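Local coordinates for protein rhamnosidase B (Bacillus sp., PDB 2OKX) that hydrolyses terminal alpha-L-rhamnose residues from glycosides as a glycoside hydrolase family 78 alpha-L-rhamnosidase, an enzyme that probably inverts the anomeric configuration, at residues A[648-653]-A[710-715]; A[599-604]-A[631-636]; A[595-600]-A[638-643]; A[704-709]-A[723-728]. All blocks are in the same frame, centred on the assembly; numbering follows the deposited sequence.

Interaction 1 of 4, residues A[648-653]-A[710-715]; sequences AFAARI and RALAAA
Ala650 and Ala715 meet methyl to methyl, CB of Ala650 lying 3.5 Å from CB of Ala715. The contact joins helix 647-665 to the end of helix 696-715, two helices of the six-hairpin glycosidase domain, an alpha-helical barrel. The CB of Ala650 points at the other helix and also lies 3.8 Å from the backbone O of Leu712. The alpha carbons of Ala650 and Leu712 are 5.3 Å apart, and small side chains at Ala650 and Ala715 suit this close passage. The helix axes come within 8.0 Å and cross at -112°, far from parallel, which keeps the contact short.

Leu712 adds its CD2 branch. This methyl lies 4.3 Å from CB of Ala650. The same branch reaches Ile653, whose side chain it meets at a slant. Further out, Leu712 also packs on Cys637 and Ala641 of helix 627-644, and Ile653 packs on Trp633. The patch therefore continues into the buried packing of a third helix. In Ile653 the CG1 branch stands anti to the backbone N (chi1 -150°) and CG2 falls between that N and the carbonyl carbon. It is this CG2 that faces Leu712, 4.2 Å from its CD2.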
loop_
_atom_site.group_PDB
_atom_site.type_symbol
_atom_site.label_atom_id
_atom_site.label_comp_id
_atom_site.label_asym_id
_atom_site.label_seq_id
_atom_site.Cartn_x
_atom_site.Cartn_y
_atom_site.Cartn_z
ATOM N N ALA A 648 -2.963 13.026 -28.073
ATOM C CA ALA A 648 -3.880 11.907 -28.247
ATOM C C ALA A 648 -4.454 11.491 -26.900
ATOM O O ALA A 648 -5.649 11.211 -26.784
ATOM C CB ALA A 648 -3.161 10.734 -28.896
ATOM N N PHE A 649 -3.604 11.447 -25.878
ATOM C CA PHE A 649 -4.071 11.074 -24.550
ATOM C C PHE A 649 -5.034 12.124 -24.011
ATOM O O PHE A 649 -6.047 11.787 -23.404
ATOM C CB PHE A 649 -2.894 10.905 -23.577
ATOM C CG PHE A 649 -3.305 10.954 -22.130
ATOM C CD1 PHE A 649 -3.252 12.149 -21.420
ATOM C CD2 PHE A 649 -3.812 9.824 -21.500
ATOM C CE1 PHE A 649 -3.704 12.218 -20.105
ATOM C CE2 PHE A 649 -4.268 9.883 -20.191
ATOM C CZ PHE A 649 -4.215 11.085 -19.491
ATOM N N ALA A 650 -4.715 13.396 -24.230
ATOM C CA ALA A 650 -5.567 14.481 -23.757
ATOM C C ALA A 650 -6.974 14.330 -24.323
ATOM O O ALA A 650 -7.965 14.529 -23.620
ATOM C CB ALA A 650 -4.980 15.827 -24.167
ATOM N N ALA A 651 -7.050 13.975 -25.602
ATOM C CA ALA A 651 -8.328 13.790 -26.278
ATOM C C ALA A 651 -9.079 12.600 -25.687
ATOM O O ALA A 651 -10.291 12.665 -25.475
ATOM C CB ALA A 651 -8.099 13.578 -27.775
ATOM N N ARG A 652 -8.354 11.517 -25.420
ATOM C CA ARG A 652 -8.960 10.318 -24.854
ATOM C C ARG A 652 -9.474 10.534 -23.439
ATOM O O ARG A 652 -10.519 10.001 -23.066
ATOM C CB ARG A 652 -7.959 9.157 -24.823
ATOM C CG ARG A 652 -7.535 8.620 -26.180
ATOM C CD ARG A 652 -6.863 7.263 -26.021
ATOM N NE ARG A 652 -5.634 7.334 -25.232
ATOM C CZ ARG A 652 -4.441 7.647 -25.729
ATOM N NH1 ARG A 652 -3.378 7.690 -24.937
ATOM N NH2 ARG A 652 -4.308 7.902 -27.025
ATOM N N ILE A 653 -8.744 11.320 -22.653
ATOM C CA ILE A 653 -9.115 11.555 -21.262
ATOM C C ILE A 653 -10.051 12.739 -21.003
ATOM O O ILE A 653 -10.708 12.787 -19.963
ATOM C CB ILE A 653 -7.838 11.723 -20.379
ATOM C CG1 ILE A 653 -8.119 11.241 -18.957
ATOM C CG2 ILE A 653 -7.393 13.183 -20.351
ATOM C CD1 ILE A 653 -8.295 9.744 -18.856
ATOM N N ARG A 710 -8.962 23.188 -18.788
ATOM C CA ARG A 710 -8.877 23.821 -20.100
ATOM C C ARG A 710 -7.698 23.277 -20.899
ATOM O O ARG A 710 -7.824 22.993 -22.091
ATOM C CB ARG A 710 -8.755 25.341 -19.951
ATOM C CG ARG A 710 -8.437 26.074 -21.253
ATOM C CD ARG A 710 -8.934 27.510 -21.212
ATOM N NE ARG A 710 -10.390 27.571 -21.329
ATOM C CZ ARG A 710 -11.116 28.674 -21.173
ATOM N NH1 ARG A 710 -12.434 28.621 -21.303
ATOM N NH2 ARG A 710 -10.529 29.827 -20.878
ATOM N N ALA A 711 -6.553 23.126 -20.236
ATOM C CA ALA A 711 -5.358 22.617 -20.898
ATOM C C ALA A 711 -5.656 21.300 -21.608
ATOM O O ALA A 711 -5.266 21.105 -22.757
ATOM C CB ALA A 711 -4.231 22.432 -19.882
ATOM N N LEU A 712 -6.356 20.402 -20.926
ATOM C CA LEU A 712 -6.700 19.108 -21.509
ATOM C C LEU A 712 -7.690 19.275 -22.652
ATOM O O LEU A 712 -7.569 18.625 -23.693
ATOM C CB LEU A 712 -7.288 18.188 -20.436
ATOM C CG LEU A 712 -6.277 17.749 -19.372
ATOM C CD1 LEU A 712 -6.993 17.137 -18.179
ATOM C CD2 LEU A 712 -5.303 16.761 -19.991
ATOM N N ALA A 713 -8.673 20.148 -22.453
ATOM C CA ALA A 713 -9.679 20.404 -23.477
ATOM C C ALA A 713 -9.014 20.958 -24.734
ATOM O O ALA A 713 -9.307 20.522 -25.847
ATOM C CB ALA A 713 -10.713 21.391 -22.955
ATOM N N ALA A 714 -8.117 21.920 -24.547
ATOM C CA ALA A 714 -7.413 22.539 -25.665
ATOM C C ALA A 714 -6.490 21.535 -26.343
ATOM O O ALA A 714 -6.464 21.430 -27.571
ATOM C CB ALA A 714 -6.613 23.741 -25.175
ATOM N N ALA A 715 -5.728 20.796 -25.542
ATOM C CA ALA A 715 -4.816 19.800 -26.086
ATOM C C ALA A 715 -5.632 18.752 -26.827
ATOM O O ALA A 715 -5.158 18.147 -27.788
ATOM C CB ALA A 715 -4.014 19.146 -24.964
#

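Interaction 2 of 4, residues A[599-604]-A[631-636]; sequences RCLNLV and FFWILA
Trp633 NE1 donates a hydrogen bond to the backbone O of Leu601, 3.1 Å away, with an N-H...O angle of 151°. The donor lies in the carbonyl plane, on a lone pair of the oxygen. The oxygen in turn sits close to the plane of the indole. The bond satisfies the indole N-H in a buried place and fixes the edge of the ring against helix 595-603. Trp633 reaches it because its CG is anti to the backbone N (chi1 169°), which brings the end of the ring nearer to the other helix.

The second interaction is a CH-pi contact. Val604 lies over one face of the indole, with CB 3.8 Å from the centroid of the five-membered ring and 23° off its normal. Its CG2 comes 3.4 Å from CD1 of Trp633. The ring is thus held both at its edge and on a face.

Apolar packing completes the contact. Leu601 CD2 touches Trp633 CD1 at 3.8 Å and Ala636 CB at 3.7 Å, so one methyl bridges two successive turns of helix 627-644.

The contact is a buried joint of the alpha-helical barrel domain. Val577 of helix 577-590 packs on both Val604 and Trp633, and Tyr614 meets the indole edge-to-face. From helix 647-665, Phe649 packs on Leu601.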
loop_
_atom_site.group_PDB
_atom_site.type_symbol
_atom_site.label_atom_id
_atom_site.label_comp_id
_atom_site.label_asym_id
_atom_site.label_seq_id
_atom_site.Cartn_x
_atom_site.Cartn_y
_atom_site.Cartn_z
ATOM N N ARG A 599 -1.010 4.637 -17.318
ATOM C CA ARG A 599 -1.772 3.475 -16.865
ATOM C C ARG A 599 -2.611 3.851 -15.650
ATOM O O ARG A 599 -3.787 3.517 -15.573
ATOM C CB ARG A 599 -0.837 2.312 -16.501
ATOM C CG ARG A 599 -1.526 1.199 -15.710
ATOM C CD ARG A 599 -0.618 0.004 -15.451
ATOM N NE ARG A 599 -1.120 -0.801 -14.338
ATOM C CZ ARG A 599 -2.248 -1.505 -14.360
ATOM N NH1 ARG A 599 -3.004 -1.521 -15.453
ATOM N NH2 ARG A 599 -2.635 -2.166 -13.273
ATOM N N CYS A 600 -2.003 4.557 -14.704
ATOM C CA CYS A 600 -2.714 4.964 -13.500
ATOM C C CYS A 600 -3.829 5.958 -13.794
ATOM O O CYS A 600 -4.935 5.828 -13.268
ATOM C CB CYS A 600 -1.737 5.561 -12.484
ATOM S SG CYS A 600 -0.610 4.323 -11.781
ATOM N N LEU A 601 -3.537 6.951 -14.629
ATOM C CA LEU A 601 -4.535 7.955 -14.977
ATOM C C LEU A 601 -5.734 7.312 -15.677
ATOM O O LEU A 601 -6.875 7.719 -15.463
ATOM C CB LEU A 601 -3.916 9.027 -15.878
ATOM C CG LEU A 601 -2.741 9.820 -15.293
ATOM C CD1 LEU A 601 -2.235 10.813 -16.325
ATOM C CD2 LEU A 601 -3.171 10.541 -14.027
ATOM N N ASN A 602 -5.470 6.306 -16.505
ATOM C CA ASN A 602 -6.526 5.612 -17.240
ATOM C C ASN A 602 -7.403 4.719 -16.361
ATOM O O ASN A 602 -8.546 4.433 -16.713
ATOM C CB ASN A 602 -5.922 4.766 -18.371
ATOM C CG ASN A 602 -5.455 5.604 -19.553
ATOM O OD1 ASN A 602 -4.653 5.150 -20.370
ATOM N ND2 ASN A 602 -5.966 6.825 -19.655
ATOM N N LEU A 603 -6.877 4.277 -15.223
ATOM C CA LEU A 603 -7.642 3.407 -14.327
ATOM C C LEU A 603 -8.722 4.136 -13.529
ATOM O O LEU A 603 -9.749 3.546 -13.177
ATOM C CB LEU A 603 -6.703 2.689 -13.348
ATOM C CG LEU A 603 -5.881 1.506 -13.871
ATOM C CD1 LEU A 603 -4.871 1.056 -12.811
ATOM C CD2 LEU A 603 -6.819 0.356 -14.228
ATOM N N VAL A 604 -8.501 5.418 -13.254
ATOM C CA VAL A 604 -9.447 6.195 -12.460
ATOM C C VAL A 604 -10.871 6.291 -13.017
ATOM O O VAL A 604 -11.835 6.090 -12.281
ATOM C CB VAL A 604 -8.901 7.618 -12.193
ATOM C CG1 VAL A 604 -9.897 8.418 -11.360
ATOM C CG2 VAL A 604 -7.562 7.521 -11.460
ATOM N N PHE A 631 -9.459 15.942 -7.826
ATOM C CA PHE A 631 -8.945 17.183 -8.391
ATOM C C PHE A 631 -7.460 17.010 -8.713
ATOM O O PHE A 631 -6.967 17.560 -9.699
ATOM C CB PHE A 631 -9.129 18.357 -7.417
ATOM C CG PHE A 631 -10.564 18.615 -7.026
ATOM C CD1 PHE A 631 -11.610 18.247 -7.867
ATOM C CD2 PHE A 631 -10.863 19.239 -5.819
ATOM C CE1 PHE A 631 -12.941 18.496 -7.507
ATOM C CE2 PHE A 631 -12.189 19.493 -5.451
ATOM C CZ PHE A 631 -13.228 19.118 -6.301
ATOM N N PHE A 632 -6.747 16.249 -7.885
ATOM C CA PHE A 632 -5.324 16.024 -8.124
ATOM C C PHE A 632 -5.137 15.121 -9.333
ATOM O O PHE A 632 -4.112 15.187 -10.018
ATOM C CB PHE A 632 -4.643 15.417 -6.890
ATOM C CG PHE A 632 -4.598 16.344 -5.706
ATOM C CD1 PHE A 632 -4.612 17.727 -5.887
ATOM C CD2 PHE A 632 -4.547 15.841 -4.410
ATOM C CE1 PHE A 632 -4.583 18.591 -4.794
ATOM C CE2 PHE A 632 -4.517 16.696 -3.315
ATOM C CZ PHE A 632 -4.536 18.077 -3.508
ATOM N N TRP A 633 -6.133 14.279 -9.594
ATOM C CA TRP A 633 -6.098 13.387 -10.747
ATOM C C TRP A 633 -6.169 14.251 -12.007
ATOM O O TRP A 633 -5.463 14.006 -12.984
ATOM C CB TRP A 633 -7.292 12.425 -10.726
ATOM C CG TRP A 633 -7.471 11.657 -12.014
ATOM C CD1 TRP A 633 -6.674 10.657 -12.491
ATOM C CD2 TRP A 633 -8.496 11.855 -12.997
ATOM N NE1 TRP A 633 -7.137 10.219 -13.712
ATOM C CE2 TRP A 633 -8.254 10.938 -14.046
ATOM C CE3 TRP A 633 -9.597 12.719 -13.094
ATOM C CZ2 TRP A 633 -9.074 10.860 -15.181
ATOM C CZ3 TRP A 633 -10.414 12.642 -14.224
ATOM C CH2 TRP A 633 -10.145 11.718 -15.251
ATOM N N ILE A 634 -7.037 15.259 -11.984
ATOM C CA ILE A 634 -7.168 16.145 -13.132
ATOM C C ILE A 634 -5.839 16.869 -13.331
ATOM O O ILE A 634 -5.350 17.000 -14.451
ATOM C CB ILE A 634 -8.306 17.168 -12.921
ATOM C CG1 ILE A 634 -9.656 16.436 -12.922
ATOM C CG2 ILE A 634 -8.272 18.230 -14.019
ATOM C CD1 ILE A 634 -10.850 17.321 -12.599
ATOM N N LEU A 635 -5.255 17.325 -12.228
ATOM C CA LEU A 635 -3.970 18.013 -12.271
ATOM C C LEU A 635 -2.937 17.079 -12.897
ATOM O O LEU A 635 -2.210 17.466 -13.811
ATOM C CB LEU A 635 -3.517 18.379 -10.856
ATOM C CG LEU A 635 -2.662 19.637 -10.657
ATOM C CD1 LEU A 635 -1.955 19.533 -9.319
ATOM C CD2 LEU A 635 -1.653 19.802 -11.774
ATOM N N ALA A 636 -2.880 15.843 -12.405
ATOM C CA ALA A 636 -1.926 14.866 -12.920
ATOM C C ALA A 636 -2.115 14.624 -14.417
ATOM O O ALA A 636 -1.138 14.440 -15.149
ATOM C CB ALA A 636 -2.051 13.553 -12.152
#

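Interaction 3 of 4, residues A[595-600]-A[638-643]; sequences EIVERC and REYAAH
The CB of Tyr640 is directed at helix 595-603, and its ring lies against Val597 and Glu598. Both are on the same side of the ring plane, Val597 near the root and Glu598 near the hydroxyl. A chi1 of 172° swings the ring off the far side of CB from its own N, and the hydroxyl reaches the carboxylate of Glu598. Tyr640 OH and Glu598 OE2 are 2.7 Å apart, a weak hydrogen bond whose proton has another acceptor within reach. The carboxylate and ring planes are turned 61° from each other.

Glu598 is stretched out. Its CG is trans to N (chi1 -177°) and the chain stays extended beyond it, which carries the carboxylate to the hydroxyl. Its CB lies 3.4 Å from Tyr640 OH, so the start of the side chain packs beside the phenol. The other oxygen, OE1, forms a salt bridge with Arg652 of helix 647-665. The carboxylate thus ties together three helices of the alpha-helical barrel domain.

Val597 CG1 meets Tyr640 CD1 at 3.5 Å, and its CB lies 3.9 Å from the same atom. The valine and tyrosine side chains run past each other in opposite directions. Tyr588 of helix 577-590 touches both of them, and the ring of Phe649 meets that of Tyr640 edge-to-face.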
loop_
_atom_site.group_PDB
_atom_site.type_symbol
_atom_site.label_atom_id
_atom_site.label_comp_id
_atom_site.label_asym_id
_atom_site.label_seq_id
_atom_site.Cartn_x
_atom_site.Cartn_y
_atom_site.Cartn_z
ATOM N N GLU A 595 4.857 5.393 -18.989
ATOM C CA GLU A 595 3.791 4.413 -19.152
ATOM C C GLU A 595 3.035 4.112 -17.865
ATOM O O GLU A 595 1.818 3.962 -17.886
ATOM C CB GLU A 595 4.332 3.119 -19.769
ATOM C CG GLU A 595 4.780 3.284 -21.217
ATOM C CD GLU A 595 4.984 1.959 -21.930
ATOM O OE1 GLU A 595 5.463 1.972 -23.083
ATOM O OE2 GLU A 595 4.659 0.904 -21.345
ATOM N N ILE A 596 3.746 4.038 -16.744
ATOM C CA ILE A 596 3.087 3.766 -15.477
ATOM C C ILE A 596 2.140 4.916 -15.126
ATOM O O ILE A 596 1.067 4.702 -14.575
ATOM C CB ILE A 596 4.122 3.566 -14.338
ATOM C CG1 ILE A 596 3.400 3.297 -13.016
ATOM C CG2 ILE A 596 5.026 4.789 -14.228
ATOM C CD1 ILE A 596 4.337 3.008 -11.842
ATOM N N VAL A 597 2.531 6.140 -15.459
ATOM C CA VAL A 597 1.689 7.287 -15.161
ATOM C C VAL A 597 0.385 7.220 -15.957
ATOM O O VAL A 597 -0.697 7.353 -15.386
ATOM C CB VAL A 597 2.409 8.618 -15.477
ATOM C CG1 VAL A 597 1.496 9.782 -15.158
ATOM C CG2 VAL A 597 3.708 8.716 -14.670
ATOM N N GLU A 598 0.476 7.007 -17.266
ATOM C CA GLU A 598 -0.741 6.937 -18.067
ATOM C C GLU A 598 -1.625 5.775 -17.624
ATOM O O GLU A 598 -2.849 5.910 -17.559
ATOM C CB GLU A 598 -0.428 6.801 -19.560
ATOM C CG GLU A 598 -1.707 6.793 -20.395
ATOM C CD GLU A 598 -1.472 6.843 -21.887
ATOM O OE1 GLU A 598 -2.447 6.609 -22.631
ATOM O OE2 GLU A 598 -0.332 7.118 -22.319
ATOM N N ARG A 599 -1.010 4.637 -17.318
ATOM C CA ARG A 599 -1.772 3.475 -16.865
ATOM C C ARG A 599 -2.611 3.851 -15.650
ATOM O O ARG A 599 -3.787 3.517 -15.573
ATOM C CB ARG A 599 -0.837 2.312 -16.501
ATOM C CG ARG A 599 -1.526 1.199 -15.710
ATOM C CD ARG A 599 -0.618 0.004 -15.451
ATOM N NE ARG A 599 -1.120 -0.801 -14.338
ATOM C CZ ARG A 599 -2.248 -1.505 -14.360
ATOM N NH1 ARG A 599 -3.004 -1.521 -15.453
ATOM N NH2 ARG A 599 -2.635 -2.166 -13.273
ATOM N N CYS A 600 -2.003 4.557 -14.704
ATOM C CA CYS A 600 -2.714 4.964 -13.500
ATOM C C CYS A 600 -3.829 5.958 -13.794
ATOM O O CYS A 600 -4.935 5.828 -13.268
ATOM C CB CYS A 600 -1.737 5.561 -12.484
ATOM S SG CYS A 600 -0.610 4.323 -11.781
ATOM N N ARG A 638 -3.294 16.788 -16.608
ATOM C CA ARG A 638 -2.763 17.958 -17.287
ATOM C C ARG A 638 -1.238 17.893 -17.310
ATOM O O ARG A 638 -0.613 18.092 -18.349
ATOM C CB ARG A 638 -3.184 19.246 -16.574
ATOM C CG ARG A 638 -2.488 20.468 -17.156
ATOM C CD ARG A 638 -2.767 21.749 -16.402
ATOM N NE ARG A 638 -2.047 22.860 -17.020
ATOM C CZ ARG A 638 -2.188 24.138 -16.679
ATOM N NH1 ARG A 638 -3.027 24.484 -15.712
ATOM N NH2 ARG A 638 -1.492 25.072 -17.311
ATOM N N GLU A 639 -0.645 17.616 -16.152
ATOM C CA GLU A 639 0.806 17.547 -16.048
ATOM C C GLU A 639 1.400 16.453 -16.924
ATOM O O GLU A 639 2.471 16.627 -17.494
ATOM C CB GLU A 639 1.211 17.374 -14.582
ATOM C CG GLU A 639 0.998 18.647 -13.777
ATOM C CD GLU A 639 1.203 18.473 -12.287
ATOM O OE1 GLU A 639 1.389 19.496 -11.600
ATOM O OE2 GLU A 639 1.165 17.329 -11.794
ATOM N N TYR A 640 0.696 15.332 -17.048
ATOM C CA TYR A 640 1.173 14.237 -17.882
ATOM C C TYR A 640 1.098 14.634 -19.353
ATOM O O TYR A 640 2.016 14.370 -20.128
ATOM C CB TYR A 640 0.326 12.980 -17.662
ATOM C CG TYR A 640 0.650 11.870 -18.633
ATOM C CD1 TYR A 640 1.748 11.032 -18.433
ATOM C CD2 TYR A 640 -0.124 11.679 -19.779
ATOM C CE1 TYR A 640 2.067 10.031 -19.351
ATOM C CE2 TYR A 640 0.186 10.684 -20.704
ATOM C CZ TYR A 640 1.278 9.863 -20.484
ATOM O OH TYR A 640 1.567 8.873 -21.393
ATOM N N ALA A 641 -0.014 15.255 -19.734
ATOM C CA ALA A 641 -0.208 15.689 -21.112
ATOM C C ALA A 641 0.848 16.717 -21.507
ATOM O O ALA A 641 1.362 16.693 -22.629
ATOM C CB ALA A 641 -1.607 16.282 -21.280
ATOM N N ALA A 642 1.175 17.619 -20.586
ATOM C CA ALA A 642 2.175 18.649 -20.856
ATOM C C ALA A 642 3.591 18.072 -20.871
ATOM O O ALA A 642 4.437 18.492 -21.665
ATOM C CB ALA A 642 2.075 19.761 -19.816
ATOM N N HIS A 643 3.838 17.103 -19.995
ATOM C CA HIS A 643 5.147 16.467 -19.893
ATOM C C HIS A 643 5.506 15.731 -21.173
ATOM O O HIS A 643 6.599 15.899 -21.722
ATOM C CB HIS A 643 5.153 15.470 -18.728
ATOM C CG HIS A 643 6.445 14.732 -18.570
ATOM N ND1 HIS A 643 7.584 15.323 -18.068
ATOM C CD2 HIS A 643 6.780 13.451 -18.854
ATOM C CE1 HIS A 643 8.564 14.437 -18.048
ATOM N NE2 HIS A 643 8.103 13.293 -18.519
#

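Interaction 4 of 4, residues A[704-709]-A[723-728]; sequences KALRDS and DAFAAR
Phe725 is the first residue of 723-728 to touch 704-709, and it meets both Leu706 and Ser709. Its CB points at the opposing helix and lies 3.8 Å from Leu706 CD2. The same leucine methyl is 3.9 Å from CG of the phenylalanine, and the two side chains cross at about a right angle. At the rim of the ring, near its plane, Ser709 OG comes within 3.7 Å of Phe725 CD1. The serine's chi1 of 69° holds OG over its own backbone, flanked by N and C, and sets it at this ring edge. The backbone O of Phe725 takes part as well, 3.7 Å from Leu706 CB.

Ala726 follows, and its contribution is polar. A water donates to its carbonyl O at 2.8 Å and accepts a hydrogen bond from Arg707 NE at 3.0 Å. The water lies at the edge of the guanidinium group, in its plane. It bridges the two helices beside the apolar contact.

Arg728 adds little. Its carbonyl carbon lies near Leu706 CD1, at 4.4 Å, while the end of its side chain leads away.

The two segments run roughly antiparallel, 153° between their directions, with their axes 8.3 Å apart. Helices 696-715 and 723-739 are consecutive in the six-hairpin glycosidase domain. Helix 647-665 packs against them, with Leu661 touching both Ser709 and Phe725. Helix 627-644 adjoins helix 696-715 through Leu635, which touches Lys704 and Asp708.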
loop_
_atom_site.group_PDB
_atom_site.type_symbol
_atom_site.label_atom_id
_atom_site.label_comp_id
_atom_site.label_asym_id
_atom_site.label_seq_id
_atom_site.Cartn_x
_atom_site.Cartn_y
_atom_site.Cartn_z
ATOM N N LYS A 704 -9.133 25.734 -9.226
ATOM C CA LYS A 704 -7.954 25.410 -10.023
ATOM C C LYS A 704 -8.188 24.222 -10.949
ATOM O O LYS A 704 -7.685 24.198 -12.070
ATOM C CB LYS A 704 -6.748 25.128 -9.121
ATOM C CG LYS A 704 -5.455 24.931 -9.903
ATOM C CD LYS A 704 -4.297 24.546 -9.005
ATOM C CE LYS A 704 -3.100 24.090 -9.833
ATOM N NZ LYS A 704 -2.027 23.515 -8.974
ATOM N N ALA A 705 -8.948 23.235 -10.480
ATOM C CA ALA A 705 -9.243 22.056 -11.288
ATOM C C ALA A 705 -10.059 22.464 -12.512
ATOM O O ALA A 705 -9.816 21.994 -13.622
ATOM C CB ALA A 705 -10.011 21.033 -10.463
ATOM N N LEU A 706 -11.032 23.342 -12.299
ATOM C CA LEU A 706 -11.880 23.827 -13.384
ATOM C C LEU A 706 -11.035 24.533 -14.439
ATOM O O LEU A 706 -11.284 24.405 -15.638
ATOM C CB LEU A 706 -12.928 24.794 -12.833
ATOM C CG LEU A 706 -14.022 24.149 -11.981
ATOM C CD1 LEU A 706 -14.728 25.207 -11.149
ATOM C CD2 LEU A 706 -14.992 23.414 -12.895
ATOM N N ARG A 707 -10.038 25.281 -13.984
ATOM C CA ARG A 707 -9.155 26.003 -14.893
ATOM C C ARG A 707 -8.136 25.070 -15.544
ATOM O O ARG A 707 -7.917 25.127 -16.755
ATOM C CB ARG A 707 -8.454 27.134 -14.140
ATOM C CG ARG A 707 -9.410 28.245 -13.744
ATOM C CD ARG A 707 -8.813 29.198 -12.733
ATOM N NE ARG A 707 -9.712 30.321 -12.477
ATOM C CZ ARG A 707 -9.587 31.165 -11.458
ATOM N NH1 ARG A 707 -10.453 32.159 -11.313
ATOM N NH2 ARG A 707 -8.607 31.009 -10.576
ATOM N N ASP A 708 -7.523 24.202 -14.743
ATOM C CA ASP A 708 -6.541 23.256 -15.267
ATOM C C ASP A 708 -7.153 22.387 -16.366
ATOM O O ASP A 708 -6.456 21.953 -17.284
ATOM C CB ASP A 708 -6.016 22.352 -14.144
ATOM C CG ASP A 708 -5.059 23.069 -13.209
ATOM O OD1 ASP A 708 -4.765 22.519 -12.127
ATOM O OD2 ASP A 708 -4.594 24.175 -13.555
ATOM N N SER A 709 -8.459 22.143 -16.273
ATOM C CA SER A 709 -9.157 21.309 -17.254
ATOM C C SER A 709 -9.079 21.870 -18.674
ATOM O O SER A 709 -9.130 21.120 -19.648
ATOM C CB SER A 709 -10.627 21.139 -16.858
ATOM O OG SER A 709 -11.338 22.359 -16.984
ATOM N N ASP A 723 -14.966 26.417 -21.566
ATOM C CA ASP A 723 -15.276 27.805 -21.231
ATOM C C ASP A 723 -16.311 27.921 -20.121
ATOM O O ASP A 723 -16.243 28.829 -19.293
ATOM C CB ASP A 723 -15.753 28.569 -22.468
ATOM C CG ASP A 723 -14.635 28.806 -23.468
ATOM O OD1 ASP A 723 -14.297 27.872 -24.222
ATOM O OD2 ASP A 723 -14.085 29.927 -23.487
ATOM N N ALA A 724 -17.267 26.998 -20.104
ATOM C CA ALA A 724 -18.300 27.005 -19.077
ATOM C C ALA A 724 -17.655 26.791 -17.711
ATOM O O ALA A 724 -18.022 27.441 -16.729
ATOM C CB ALA A 724 -19.327 25.910 -19.355
ATOM N N PHE A 725 -16.692 25.875 -17.654
ATOM C CA PHE A 725 -15.985 25.587 -16.408
ATOM C C PHE A 725 -15.201 26.821 -15.977
ATOM O O PHE A 725 -15.094 27.120 -14.788
ATOM C CB PHE A 725 -15.020 24.408 -16.594
ATOM C CG PHE A 725 -15.699 23.071 -16.756
ATOM C CD1 PHE A 725 -14.987 21.976 -17.237
ATOM C CD2 PHE A 725 -17.039 22.897 -16.415
ATOM C CE1 PHE A 725 -15.595 20.730 -17.381
ATOM C CE2 PHE A 725 -17.655 21.653 -16.555
ATOM C CZ PHE A 725 -16.931 20.568 -17.039
ATOM N N ALA A 726 -14.653 27.536 -16.955
ATOM C CA ALA A 726 -13.878 28.738 -16.677
ATOM C C ALA A 726 -14.747 29.797 -16.003
ATOM O O ALA A 726 -14.313 30.459 -15.058
ATOM C CB ALA A 726 -13.285 29.284 -17.971
ATOM N N ALA A 727 -15.977 29.953 -16.486
ATOM C CA ALA A 727 -16.901 30.933 -15.923
ATOM C C ALA A 727 -17.227 30.578 -14.475
ATOM O O ALA A 727 -17.168 31.428 -13.583
ATOM C CB ALA A 727 -18.179 30.977 -16.749
ATOM N N ARG A 728 -17.577 29.316 -14.256
ATOM C CA ARG A 728 -17.905 28.824 -12.924
ATOM C C ARG A 728 -16.745 29.035 -11.956
ATOM O O ARG A 728 -16.950 29.332 -10.780
ATOM C CB ARG A 728 -18.259 27.341 -13.002
ATOM C CG ARG A 728 -19.624 27.064 -13.607
ATOM C CD ARG A 728 -20.719 27.347 -12.592
ATOM N NE ARG A 728 -21.604 26.196 -12.442
ATOM C CZ ARG A 728 -22.244 25.886 -11.321
ATOM N NH1 ARG A 728 -22.100 26.643 -10.241
ATOM N NH2 ARG A 728 -23.021 24.814 -11.275
HETATM O O HOH W 1 -11.578 30.814 -14.778
#

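All four interactions lie in the six-hairpin glycosidase domain, the alpha-helical barrel. Interactions 2 and 3 are neighbouring levels of one interface between helices 595-603 and 627-644, their centres about 8 Å apart. Interaction 1 joins the next helix, 647-665, to helix 696-715, and interaction 4 pairs 696-715 with 723-739. Along the chain, interactions 2 and 3 close before interactions 1 and 4 open, and the segments of these last two alternate. Centres of interactions 3 and 4 are about 20 Å apart, yet Arg638 and Asp708 link them by a salt bridge. Arg710 and Asp723 join interactions 1 and 4 likewise. The contacts thus form one continuous helical packing.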